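Local coordinates for protein importin subunit beta-1 (Saccharomyces cerevisiae, PDB 5OWU) that carries proteins into the nucleus together with importin alpha, the adaptor that recognises the classical nuclear localization signal of the cargo, at residues Q82-Q87 against E91-I96; A120-I125 against G130-L135; Q426-T431 against L463-K468; V469-S474 against R517-S522. All coordinates share one frame; numbering follows the deposited sequence.

How the contacts relate
Contacts 1 and 2 touch each other, their centres about 11 Å apart, through Trp84, Ile85 and Ile96 of contact 1 against Ile122 and Ile125 of contact 2. Contacts 3 and 4 share helix 467-484, with centres about 10 Å apart. The two pairs lie on opposite sides of the chain's centre. Contact 2 is buried and mainly apolar, with no hydrogen bond between its segments. Contact 1 is partly buried and joins a tryptophan face to a lysine tip bonded to carbonyls. Contact 3, also partly buried, is charged and water-bridged. Contact 4 brings two nearly parallel helices together through small side chains, without a hydrogen bond between its segments.

Contact 1: residues Q82-Q87 against E91-I96; sequences QRWITQ and EAKNQI
Lys93 lies across one face of the Trp84 indole, and its ammonium group goes on to the carbonyls at the end of helix 74-87. CB starts at the six-membered end of the ring, with CZ2 of Trp84 as its near neighbour. CG follows at 3.6 Å from Trp84 CZ2, above the ring plane but toward its rim. CD then passes over the NE1 and CE2 side of the indole. CE of Lys93 sits 3.3 Å from Trp84 NE1, over the five-membered ring, in a CH-pi contact 29° off the ring normal.

The chain is nearly extended up to CE and bends at its last torsion (chi4 72°). This bend lifts NZ further from the ring plane, still over the five-membered ring, and brings it to the backbone carbonyls. Its main polar partner is Val88 O, just past segment 82-87. Lys93 NZ also donates to Ile85 O at 2.9 Å, coming from above the carbonyl plane. A weak bond runs from Lys93 NZ to Trp84 O at 3.1 Å. The same NZ makes a cation-pi contact with Trp84, 4.9 Å from the five-membered ring's centroid. The positive charge thus lies where the carbonyls of a helix end would be expected to stabilise it.

On the six-membered ring, CZ3 of Trp84 meets CD1 of Ile96 obliquely, at 3.9 Å. The two side chains come from opposite directions.

Segments 82-87 and 91-96, on helices 74-87 and 90-104, run at 118° to each other. Helix 109-126 packs on both: Ile122 touches Trp84 and Ile96, and Glu126 accepts from Trp84 NE1. Helix 37-48 also packs against Ile96.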
loop_
_atom_site.group_PDB
_atom_site.type_symbol
_atom_site.label_atom_id
_atom_site.label_comp_id
_atom_site.label_asym_id
_atom_site.label_seq_id
_atom_site.Cartn_x
_atom_site.Cartn_y
_atom_site.Cartn_z
ATOM N N GLN A 82 -25.555 0.429 -18.910
ATOM C CA GLN A 82 -26.920 0.113 -19.313
ATOM C C GLN A 82 -27.742 1.372 -19.579
ATOM O O GLN A 82 -28.606 1.373 -20.468
ATOM C CB GLN A 82 -27.600 -0.752 -18.253
ATOM C CG GLN A 82 -29.050 -1.089 -18.608
ATOM C CD GLN A 82 -29.671 -2.110 -17.680
ATOM O OE1 GLN A 82 -28.976 -2.930 -17.079
ATOM N NE2 GLN A 82 -30.992 -2.065 -17.558
ATOM N N ARG A 83 -27.503 2.447 -18.823
ATOM C CA ARG A 83 -28.223 3.691 -19.084
ATOM C C ARG A 83 -27.856 4.267 -20.450
ATOM O O ARG A 83 -28.732 4.726 -21.189
ATOM C CB ARG A 83 -27.950 4.719 -17.985
ATOM C CG ARG A 83 -28.611 6.067 -18.280
ATOM C CD ARG A 83 -28.509 7.037 -17.133
ATOM N NE ARG A 83 -27.128 7.353 -16.789
ATOM C CZ ARG A 83 -26.786 8.267 -15.888
ATOM N NH1 ARG A 83 -27.728 8.955 -15.264
ATOM N NH2 ARG A 83 -25.509 8.502 -15.616
ATOM N N TRP A 84 -26.570 4.281 -20.796
ATOM C CA TRP A 84 -26.180 4.700 -22.139
ATOM C C TRP A 84 -26.851 3.832 -23.196
ATOM O O TRP A 84 -27.402 4.337 -24.184
ATOM C CB TRP A 84 -24.659 4.637 -22.292
ATOM C CG TRP A 84 -24.192 4.881 -23.695
ATOM C CD1 TRP A 84 -23.859 3.938 -24.618
ATOM C CD2 TRP A 84 -24.019 6.148 -24.339
ATOM N NE1 TRP A 84 -23.481 4.534 -25.793
ATOM C CE2 TRP A 84 -23.569 5.891 -25.651
ATOM C CE3 TRP A 84 -24.193 7.474 -23.934
ATOM C CZ2 TRP A 84 -23.286 6.911 -26.559
ATOM C CZ3 TRP A 84 -23.918 8.485 -24.837
ATOM C CH2 TRP A 84 -23.469 8.199 -26.134
ATOM N N ILE A 85 -26.827 2.517 -22.993
ATOM C CA ILE A 85 -27.310 1.602 -24.020
ATOM C C ILE A 85 -28.811 1.758 -24.238
ATOM O O ILE A 85 -29.279 1.780 -25.385
ATOM C CB ILE A 85 -26.927 0.157 -23.652
ATOM C CG1 ILE A 85 -25.407 -0.006 -23.798
ATOM C CG2 ILE A 85 -27.682 -0.849 -24.521
ATOM C CD1 ILE A 85 -24.856 -1.260 -23.190
ATOM N N THR A 86 -29.593 1.869 -23.158
ATOM C CA THR A 86 -31.050 1.852 -23.279
ATOM C C THR A 86 -31.703 3.233 -23.282
ATOM O O THR A 86 -32.739 3.404 -23.924
ATOM C CB THR A 86 -31.683 1.024 -22.151
ATOM O OG1 THR A 86 -31.412 1.626 -20.882
ATOM C CG2 THR A 86 -31.151 -0.397 -22.162
ATOM N N GLN A 87 -31.142 4.225 -22.602
ATOM C CA GLN A 87 -31.819 5.510 -22.443
ATOM C C GLN A 87 -31.376 6.584 -23.430
ATOM O O GLN A 87 -32.088 7.575 -23.595
ATOM C CB GLN A 87 -31.622 6.038 -21.018
ATOM C CG GLN A 87 -32.113 5.062 -19.950
ATOM C CD GLN A 87 -33.560 4.641 -20.172
ATOM O OE1 GLN A 87 -34.460 5.478 -20.213
ATOM N NE2 GLN A 87 -33.784 3.341 -20.331
ATOM N N GLU A 91 -30.111 7.643 -32.529
ATOM C CA GLU A 91 -29.777 8.904 -33.189
ATOM C C GLU A 91 -29.043 9.851 -32.244
ATOM O O GLU A 91 -28.104 10.550 -32.656
ATOM C CB GLU A 91 -31.037 9.564 -33.747
ATOM C CG GLU A 91 -31.457 9.013 -35.104
ATOM C CD GLU A 91 -32.477 9.894 -35.809
ATOM O OE1 GLU A 91 -33.337 10.490 -35.120
ATOM O OE2 GLU A 91 -32.411 9.994 -37.055
ATOM N N ALA A 92 -29.453 9.892 -30.974
ATOM C CA ALA A 92 -28.729 10.691 -29.990
ATOM C C ALA A 92 -27.292 10.200 -29.840
ATOM O O ALA A 92 -26.350 10.998 -29.821
ATOM C CB ALA A 92 -29.449 10.644 -28.646
ATOM N N LYS A 93 -27.112 8.884 -29.699
ATOM C CA LYS A 93 -25.772 8.307 -29.637
ATOM C C LYS A 93 -24.925 8.786 -30.805
ATOM O O LYS A 93 -23.806 9.277 -30.620
ATOM C CB LYS A 93 -25.851 6.780 -29.649
ATOM C CG LYS A 93 -26.281 6.117 -28.349
ATOM C CD LYS A 93 -25.917 4.632 -28.404
ATOM C CE LYS A 93 -26.412 3.845 -27.198
ATOM N NZ LYS A 93 -27.897 3.648 -27.190
ATOM N N ASN A 94 -25.456 8.654 -32.025
ATOM C CA ASN A 94 -24.693 9.038 -33.207
ATOM C C ASN A 94 -24.309 10.512 -33.170
ATOM O O ASN A 94 -23.180 10.874 -33.527
ATOM C CB ASN A 94 -25.488 8.725 -34.474
ATOM C CG ASN A 94 -25.629 7.235 -34.719
ATOM O OD1 ASN A 94 -24.953 6.424 -34.087
ATOM N ND2 ASN A 94 -26.506 6.868 -35.647
ATOM N N GLN A 95 -25.229 11.381 -32.747
ATOM C CA GLN A 95 -24.890 12.802 -32.693
ATOM C C GLN A 95 -23.828 13.082 -31.636
ATOM O O GLN A 95 -22.919 13.888 -31.865
ATOM C CB GLN A 95 -26.138 13.646 -32.431
ATOM C CG GLN A 95 -26.805 14.170 -33.701
ATOM C CD GLN A 95 -25.999 15.273 -34.377
ATOM O OE1 GLN A 95 -24.864 15.063 -34.806
ATOM N NE2 GLN A 95 -26.586 16.461 -34.466
ATOM N N ILE A 96 -23.923 12.431 -30.473
ATOM C CA ILE A 96 -22.944 12.657 -29.411
ATOM C C ILE A 96 -21.560 12.206 -29.865
ATOM O O ILE A 96 -20.563 12.913 -29.676
ATOM C CB ILE A 96 -23.372 11.932 -28.123
ATOM C CG1 ILE A 96 -24.682 12.532 -27.590
ATOM C CG2 ILE A 96 -22.274 12.005 -27.069
ATOM C CD1 ILE A 96 -25.338 11.718 -26.507
#

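Contact 2: residues A120-I125 against G130-L135; sequences AAIADI and GAWPEL
Ile122 and Trp132 make the apolar part of this contact together with Ala123 and Leu135. CG2 of Ile122 lies 3.6 Å from CZ3 of Trp132 and also reaches CE3. The two side chains cross at about a right angle. The methyl CB of Ala123 lies 4.3 Å from Trp132 CZ3 and closer, 3.6 Å, to Leu135 CD2. CB of Leu135, from the same segment as the indole, sits over the rim of one indole face.

The ring also meets the backbone. The N of Ala123 stands at the edge of the indole, near its plane, 3.8 Å from Trp132 CZ3. The CZ3 corner of the six-membered ring is the part that reaches helix 109-126. With CG turned away from its backbone N (chi1 -152°), the indole extends from the turn to the helix.

Charged groups also meet the indole: Glu134 OE1 stands at its edge, in plane, and Lys97 of helix 90-104 makes a cation-pi contact. No hydrogen bond joins the two segments.

Gly130, with positive phi, is the C-prime residue of a Schellman motif that ends helix 109-126. The chain then turns and enters helix 133-142. The arrangement is a buried link between consecutive helices of an alpha-helical solenoid, where HEAT 3 passes into HEAT 4.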
loop_
_atom_site.group_PDB
_atom_site.type_symbol
_atom_site.label_atom_id
_atom_site.label_comp_id
_atom_site.label_asym_id
_atom_site.label_seq_id
_atom_site.Cartn_x
_atom_site.Cartn_y
_atom_site.Cartn_z
ATOM N N ALA A 120 -13.213 8.048 -24.897
ATOM C CA ALA A 120 -12.767 6.861 -24.179
ATOM C C ALA A 120 -13.903 6.239 -23.376
ATOM O O ALA A 120 -14.056 5.014 -23.359
ATOM C CB ALA A 120 -11.595 7.205 -23.258
ATOM N N ALA A 121 -14.700 7.064 -22.688
ATOM C CA ALA A 121 -15.797 6.530 -21.876
ATOM C C ALA A 121 -16.843 5.823 -22.739
ATOM O O ALA A 121 -17.292 4.702 -22.431
ATOM C CB ALA A 121 -16.446 7.661 -21.079
ATOM N N ILE A 122 -17.247 6.469 -23.834
ATOM C CA ILE A 122 -18.239 5.858 -24.710
ATOM C C ILE A 122 -17.691 4.562 -25.293
ATOM O O ILE A 122 -18.373 3.534 -25.309
ATOM C CB ILE A 122 -18.662 6.845 -25.813
ATOM C CG1 ILE A 122 -19.381 8.053 -25.199
ATOM C CG2 ILE A 122 -19.574 6.158 -26.836
ATOM C CD1 ILE A 122 -19.473 9.243 -26.134
ATOM N N ALA A 123 -16.445 4.594 -25.775
ATOM C CA ALA A 123 -15.823 3.397 -26.334
ATOM C C ALA A 123 -15.777 2.277 -25.311
ATOM O O ALA A 123 -16.029 1.116 -25.642
ATOM C CB ALA A 123 -14.407 3.713 -26.827
ATOM N N ASP A 124 -15.434 2.604 -24.065
ATOM C CA ASP A 124 -15.397 1.588 -23.026
ATOM C C ASP A 124 -16.758 0.947 -22.840
ATOM O O ASP A 124 -16.840 -0.219 -22.440
ATOM C CB ASP A 124 -14.911 2.190 -21.710
ATOM C CG ASP A 124 -13.396 2.342 -21.663
ATOM O OD1 ASP A 124 -12.713 1.765 -22.526
ATOM O OD2 ASP A 124 -12.888 3.035 -20.764
ATOM N N ILE A 125 -17.838 1.677 -23.123
ATOM C CA ILE A 125 -19.150 1.035 -23.080
ATOM C C ILE A 125 -19.411 0.217 -24.343
ATOM O O ILE A 125 -19.854 -0.931 -24.270
ATOM C CB ILE A 125 -20.253 2.081 -22.865
ATOM C CG1 ILE A 125 -20.141 2.670 -21.464
ATOM C CG2 ILE A 125 -21.638 1.440 -23.058
ATOM C CD1 ILE A 125 -20.825 4.015 -21.318
ATOM N N GLY A 130 -19.474 -4.881 -29.339
ATOM C CA GLY A 130 -19.336 -4.897 -30.788
ATOM C C GLY A 130 -19.935 -3.708 -31.508
ATOM O O GLY A 130 -20.328 -3.834 -32.673
ATOM N N ALA A 131 -20.013 -2.552 -30.853
ATOM C CA ALA A 131 -20.573 -1.349 -31.451
ATOM C C ALA A 131 -19.455 -0.345 -31.751
ATOM O O ALA A 131 -18.270 -0.640 -31.588
ATOM C CB ALA A 131 -21.642 -0.761 -30.533
ATOM N N TRP A 132 -19.852 0.857 -32.187
ATOM C CA TRP A 132 -18.971 1.914 -32.676
ATOM C C TRP A 132 -17.849 1.332 -33.537
ATOM O O TRP A 132 -16.671 1.611 -33.291
ATOM C CB TRP A 132 -18.396 2.733 -31.507
ATOM C CG TRP A 132 -18.049 4.171 -31.876
ATOM C CD1 TRP A 132 -18.158 4.753 -33.112
ATOM C CD2 TRP A 132 -17.553 5.202 -30.999
ATOM N NE1 TRP A 132 -17.759 6.066 -33.058
ATOM C CE2 TRP A 132 -17.385 6.367 -31.775
ATOM C CE3 TRP A 132 -17.238 5.250 -29.635
ATOM C CZ2 TRP A 132 -16.921 7.564 -31.235
ATOM C CZ3 TRP A 132 -16.773 6.437 -29.102
ATOM C CH2 TRP A 132 -16.620 7.579 -29.901
ATOM N N PRO A 133 -18.165 0.537 -34.566
ATOM C CA PRO A 133 -17.093 -0.049 -35.388
ATOM C C PRO A 133 -16.310 0.981 -36.180
ATOM O O PRO A 133 -15.198 0.684 -36.627
ATOM C CB PRO A 133 -17.845 -1.006 -36.320
ATOM C CG PRO A 133 -19.200 -0.393 -36.456
ATOM C CD PRO A 133 -19.501 0.203 -35.095
ATOM N N GLU A 134 -16.856 2.177 -36.375
ATOM C CA GLU A 134 -16.136 3.219 -37.091
ATOM C C GLU A 134 -14.952 3.756 -36.299
ATOM O O GLU A 134 -14.004 4.278 -36.902
ATOM C CB GLU A 134 -17.090 4.368 -37.427
ATOM C CG GLU A 134 -18.338 3.932 -38.190
ATOM C CD GLU A 134 -19.552 3.685 -37.300
ATOM O OE1 GLU A 134 -19.393 3.404 -36.091
ATOM O OE2 GLU A 134 -20.679 3.775 -37.825
ATOM N N LEU A 135 -14.980 3.635 -34.969
ATOM C CA LEU A 135 -14.011 4.345 -34.144
ATOM C C LEU A 135 -12.593 3.872 -34.417
ATOM O O LEU A 135 -11.684 4.687 -34.594
ATOM C CB LEU A 135 -14.335 4.182 -32.658
ATOM C CG LEU A 135 -13.304 4.848 -31.731
ATOM C CD1 LEU A 135 -13.219 6.332 -31.979
ATOM C CD2 LEU A 135 -13.625 4.592 -30.270
#

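Contact 3: residues Q426-T431 against L463-K468; sequences QVKETT and LQDHPK
A salt bridge and a water bridge between helix 425-442 of HEAT 10 and, in HEAT 11, the turn before helix 467-484 and that helix's first residues form this partly buried contact, Lys428 meeting Asp465 and Glu429 meeting Lys468. NZ of Lys428 donates to OD2 of Asp465 at 2.9 Å, on the syn side of that oxygen. A weak second bond reaches OD1 of Asp465, so the ammonium group leans on both oxygens. A bend at chi3 (-69°) turns the end of Lys428 to the carboxylate, and the two side chains cross at about a right angle.

OD1 of Asp465 also accepts from the N of His466 at 2.6 Å, from the anti side.

Glu429 reaches out in an extended chain across the base of Lys468. Its OE2 lies 3.5 Å from CB of Lys468 and packs along the aliphatic chain. One water donates to Glu429 OE2 at 2.7 Å and to Lys468 O at 2.8 Å, tying the carboxylate to the backbone. The lysine's ammonium end pairs with Asp343 instead. The nearby positive charge would still be expected to favour an ionised Glu429.

His466 is the N-cap of helix 467-484. Its ND1 accepts from Lys468 N at 3.0 Å, close to the imidazole plane, with an N-H...acceptor angle of 165°. A side-chain N-cap set beside an inter-helix salt bridge marks this junction between neighbouring HEAT repeats.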
loop_
_atom_site.group_PDB
_atom_site.type_symbol
_atom_site.label_atom_id
_atom_site.label_comp_id
_atom_site.label_asym_id
_atom_site.label_seq_id
_atom_site.Cartn_x
_atom_site.Cartn_y
_atom_site.Cartn_z
ATOM N N GLN A 426 27.184 12.796 5.868
ATOM C CA GLN A 426 26.543 11.748 5.080
ATOM C C GLN A 426 27.128 10.380 5.413
ATOM O O GLN A 426 26.397 9.386 5.520
ATOM C CB GLN A 426 26.697 12.043 3.590
ATOM C CG GLN A 426 26.051 13.345 3.132
ATOM C CD GLN A 426 27.023 14.514 3.136
ATOM O OE1 GLN A 426 27.710 14.765 4.128
ATOM N NE2 GLN A 426 27.093 15.231 2.016
ATOM N N VAL A 427 28.448 10.308 5.584
ATOM C CA VAL A 427 29.070 9.028 5.901
ATOM C C VAL A 427 28.557 8.505 7.231
ATOM O O VAL A 427 28.248 7.320 7.366
ATOM C CB VAL A 427 30.602 9.155 5.904
ATOM C CG1 VAL A 427 31.250 7.886 6.458
ATOM C CG2 VAL A 427 31.103 9.432 4.501
ATOM N N LYS A 428 28.482 9.371 8.244
ATOM C CA LYS A 428 28.021 8.917 9.552
ATOM C C LYS A 428 26.555 8.509 9.507
ATOM O O LYS A 428 26.149 7.543 10.163
ATOM C CB LYS A 428 28.227 10.013 10.592
ATOM C CG LYS A 428 29.678 10.266 10.948
ATOM C CD LYS A 428 29.798 11.229 12.123
ATOM C CE LYS A 428 29.376 12.626 11.755
ATOM N NZ LYS A 428 29.596 13.545 12.895
ATOM N N GLU A 429 25.744 9.247 8.753
ATOM C CA GLU A 429 24.332 8.903 8.630
ATOM C C GLU A 429 24.168 7.501 8.053
ATOM O O GLU A 429 23.444 6.651 8.604
ATOM C CB GLU A 429 23.637 9.941 7.747
ATOM C CG GLU A 429 22.198 9.624 7.393
ATOM C CD GLU A 429 21.522 10.766 6.649
ATOM O OE1 GLU A 429 22.168 11.366 5.766
ATOM O OE2 GLU A 429 20.353 11.065 6.962
ATOM N N THR A 430 24.860 7.236 6.941
ATOM C CA THR A 430 24.721 5.935 6.307
ATOM C C THR A 430 25.388 4.842 7.130
ATOM O O THR A 430 24.905 3.712 7.145
ATOM C CB THR A 430 25.287 5.998 4.892
ATOM O OG1 THR A 430 24.562 6.998 4.168
ATOM C CG2 THR A 430 25.162 4.634 4.183
ATOM N N THR A 431 26.477 5.158 7.833
ATOM C CA THR A 431 27.112 4.177 8.710
ATOM C C THR A 431 26.178 3.754 9.837
ATOM O O THR A 431 26.091 2.563 10.169
ATOM C CB THR A 431 28.413 4.757 9.274
ATOM O OG1 THR A 431 29.322 5.016 8.197
ATOM C CG2 THR A 431 29.075 3.788 10.278
ATOM N N LEU A 463 23.479 9.286 18.973
ATOM C CA LEU A 463 22.273 9.960 19.448
ATOM C C LEU A 463 22.544 11.402 19.854
ATOM O O LEU A 463 21.613 12.215 19.868
ATOM C CB LEU A 463 21.678 9.195 20.627
ATOM C CG LEU A 463 20.968 7.877 20.289
ATOM C CD1 LEU A 463 20.649 7.140 21.563
ATOM C CD2 LEU A 463 19.705 8.122 19.500
ATOM N N GLN A 464 23.787 11.730 20.203
ATOM C CA GLN A 464 24.177 13.085 20.564
ATOM C C GLN A 464 24.756 13.855 19.392
ATOM O O GLN A 464 25.197 14.992 19.578
ATOM C CB GLN A 464 25.202 13.053 21.699
ATOM C CG GLN A 464 24.667 12.483 23.000
ATOM C CD GLN A 464 25.755 12.328 24.043
ATOM O OE1 GLN A 464 26.919 12.111 23.711
ATOM N NE2 GLN A 464 25.383 12.444 25.309
ATOM N N ASP A 465 24.774 13.256 18.205
ATOM C CA ASP A 465 25.370 13.847 17.022
ATOM C C ASP A 465 24.311 14.653 16.273
ATOM O O ASP A 465 23.239 14.962 16.802
ATOM C CB ASP A 465 25.977 12.737 16.154
ATOM C CG ASP A 465 27.131 13.215 15.290
ATOM O OD1 ASP A 465 27.159 14.398 14.897
ATOM O OD2 ASP A 465 28.011 12.385 14.994
ATOM N N HIS A 466 24.609 15.001 15.029
ATOM C CA HIS A 466 23.649 15.669 14.167
ATOM C C HIS A 466 22.343 14.875 14.137
ATOM O O HIS A 466 22.374 13.636 14.125
ATOM C CB HIS A 466 24.229 15.791 12.758
ATOM C CG HIS A 466 23.409 16.626 11.826
ATOM N ND1 HIS A 466 22.258 16.165 11.224
ATOM C CD2 HIS A 466 23.585 17.892 11.381
ATOM C CE1 HIS A 466 21.757 17.113 10.452
ATOM N NE2 HIS A 466 22.546 18.171 10.529
ATOM N N PRO A 467 21.187 15.539 14.119
ATOM C CA PRO A 467 19.918 14.791 14.168
ATOM C C PRO A 467 19.781 13.707 13.107
ATOM O O PRO A 467 19.132 12.687 13.372
ATOM C CB PRO A 467 18.857 15.888 13.996
ATOM C CG PRO A 467 19.600 17.104 13.525
ATOM C CD PRO A 467 20.962 16.997 14.094
ATOM N N LYS A 468 20.362 13.889 11.917
ATOM C CA LYS A 468 20.288 12.852 10.888
ATOM C C LYS A 468 20.951 11.560 11.347
ATOM O O LYS A 468 20.439 10.463 11.085
ATOM C CB LYS A 468 20.935 13.342 9.596
ATOM C CG LYS A 468 20.124 14.382 8.887
ATOM C CD LYS A 468 20.756 14.779 7.573
ATOM C CE LYS A 468 19.721 14.762 6.463
ATOM N NZ LYS A 468 20.117 15.623 5.327
HETATM O O HOH W 1 18.692 10.404 8.952
#

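Contact 4: residues V469-S474 against R517-S522; sequences VATNCS and RASAFS
Thr471 and Ser519 touch where the helical segments 469-474 and 517-522 run almost parallel, 14° apart, their axes 8.4 Å apart at the closest. The threonine methyl does the touching: CG2 of Thr471 lies 3.3 Å from OG of Ser519. Its chi1 of -66° sets CG2 opposite the backbone N and places OG1 beside that N. OG1 lies within hydrogen-bonding reach of two carbonyls, Phe514 O and Pro467 O, which must share its one hydrogen.

Ser519 has a similar first torsion, and its OG bonds to Asn515 O, just before the start of helix 516-530. Its CB meets CB of Ser474 at 3.9 Å.

Ser474 carries the other half of the contact. Its CB lies over the backbone of Ser519, 3.7 Å from Ser519 O. Its OG, opposite the carbonyl carbon (chi1 -80°), rests on the backbone of the next residue, 3.4 Å from Ala520 CA.

Small residues let the backbones come close, with the CA atoms of Ser474 and Ala520 5.5 Å apart. The hydroxyls of Thr471 and Ser519 spend their bonds on carbonyls outside the two segments. Between these segments of HEAT 11 and HEAT 12 the fit is therefore one of close van der Waals contact, with no direct hydrogen bond.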
loop_
_atom_site.group_PDB
_atom_site.type_symbol
_atom_site.label_atom_id
_atom_site.label_comp_id
_atom_site.label_asym_id
_atom_site.label_seq_id
_atom_site.Cartn_x
_atom_site.Cartn_y
_atom_site.Cartn_z
ATOM N N VAL A 469 22.098 11.670 12.021
ATOM C CA VAL A 469 22.751 10.502 12.607
ATOM C C VAL A 469 21.904 9.933 13.744
ATOM O O VAL A 469 21.668 8.720 13.819
ATOM C CB VAL A 469 24.167 10.877 13.088
ATOM C CG1 VAL A 469 24.891 9.668 13.691
ATOM C CG2 VAL A 469 24.987 11.466 11.937
ATOM N N ALA A 470 21.423 10.805 14.634
ATOM C CA ALA A 470 20.667 10.358 15.804
ATOM C C ALA A 470 19.425 9.559 15.406
ATOM O O ALA A 470 19.075 8.570 16.062
ATOM C CB ALA A 470 20.270 11.568 16.659
ATOM N N THR A 471 18.742 9.975 14.343
ATOM C CA THR A 471 17.546 9.255 13.902
ATOM C C THR A 471 17.890 7.825 13.509
ATOM O O THR A 471 17.226 6.859 13.926
ATOM C CB THR A 471 16.909 10.011 12.734
ATOM O OG1 THR A 471 16.421 11.272 13.211
ATOM C CG2 THR A 471 15.762 9.233 12.106
ATOM N N ASN A 472 18.951 7.667 12.722
ATOM C CA ASN A 472 19.357 6.329 12.322
ATOM C C ASN A 472 19.850 5.518 13.511
ATOM O O ASN A 472 19.675 4.294 13.536
ATOM C CB ASN A 472 20.403 6.428 11.213
ATOM C CG ASN A 472 19.774 6.760 9.873
ATOM O OD1 ASN A 472 18.549 6.697 9.727
ATOM N ND2 ASN A 472 20.596 7.106 8.892
ATOM N N CYS A 473 20.423 6.174 14.522
ATOM C CA CYS A 473 20.837 5.449 15.718
ATOM C C CYS A 473 19.638 4.943 16.513
ATOM O O CYS A 473 19.695 3.850 17.089
ATOM C CB CYS A 473 21.729 6.334 16.583
ATOM S SG CYS A 473 23.359 6.529 15.872
ATOM N N SER A 474 18.547 5.713 16.569
ATOM C CA SER A 474 17.341 5.219 17.229
ATOM C C SER A 474 16.775 4.008 16.492
ATOM O O SER A 474 16.392 3.010 17.119
ATOM C CB SER A 474 16.288 6.331 17.332
ATOM O OG SER A 474 16.581 7.198 18.418
ATOM N N ARG A 517 13.929 13.511 17.384
ATOM C CA ARG A 517 13.258 13.399 18.675
ATOM C C ARG A 517 12.144 12.354 18.634
ATOM O O ARG A 517 12.080 11.465 19.494
ATOM C CB ARG A 517 12.719 14.772 19.095
ATOM C CG ARG A 517 12.033 14.792 20.452
ATOM C CD ARG A 517 11.725 16.225 20.880
ATOM N NE ARG A 517 10.736 16.871 20.019
ATOM C CZ ARG A 517 10.493 18.180 20.007
ATOM N NH1 ARG A 517 11.177 18.992 20.797
ATOM N NH2 ARG A 517 9.564 18.685 19.203
ATOM N N ALA A 518 11.277 12.426 17.622
ATOM C CA ALA A 518 10.223 11.425 17.470
ATOM C C ALA A 518 10.797 10.016 17.372
ATOM O O ALA A 518 10.281 9.079 18.002
ATOM C CB ALA A 518 9.381 11.741 16.232
ATOM N N SER A 519 11.870 9.845 16.593
ATOM C CA SER A 519 12.503 8.536 16.488
ATOM C C SER A 519 12.946 8.042 17.855
ATOM O O SER A 519 12.758 6.862 18.190
ATOM C CB SER A 519 13.685 8.603 15.520
ATOM O OG SER A 519 13.222 8.906 14.215
ATOM N N ALA A 520 13.497 8.938 18.682
ATOM C CA ALA A 520 13.905 8.514 20.016
ATOM C C ALA A 520 12.699 8.037 20.808
ATOM O O ALA A 520 12.748 6.986 21.461
ATOM C CB ALA A 520 14.614 9.652 20.746
ATOM N N PHE A 521 11.584 8.771 20.720
ATOM C CA PHE A 521 10.390 8.323 21.427
ATOM C C PHE A 521 9.955 6.960 20.913
ATOM O O PHE A 521 9.595 6.075 21.704
ATOM C CB PHE A 521 9.270 9.352 21.287
ATOM C CG PHE A 521 9.350 10.470 22.297
ATOM C CD1 PHE A 521 8.956 10.260 23.609
ATOM C CD2 PHE A 521 9.810 11.724 21.933
ATOM C CE1 PHE A 521 9.019 11.280 24.543
ATOM C CE2 PHE A 521 9.878 12.745 22.863
ATOM C CZ PHE A 521 9.479 12.518 24.176
ATOM N N SER A 522 10.038 6.747 19.596
ATOM C CA SER A 522 9.672 5.442 19.066
ATOM C C SER A 522 10.545 4.354 19.676
ATOM O O SER A 522 10.036 3.301 20.082
ATOM C CB SER A 522 9.777 5.430 17.542
ATOM O OG SER A 522 9.335 4.185 17.033
#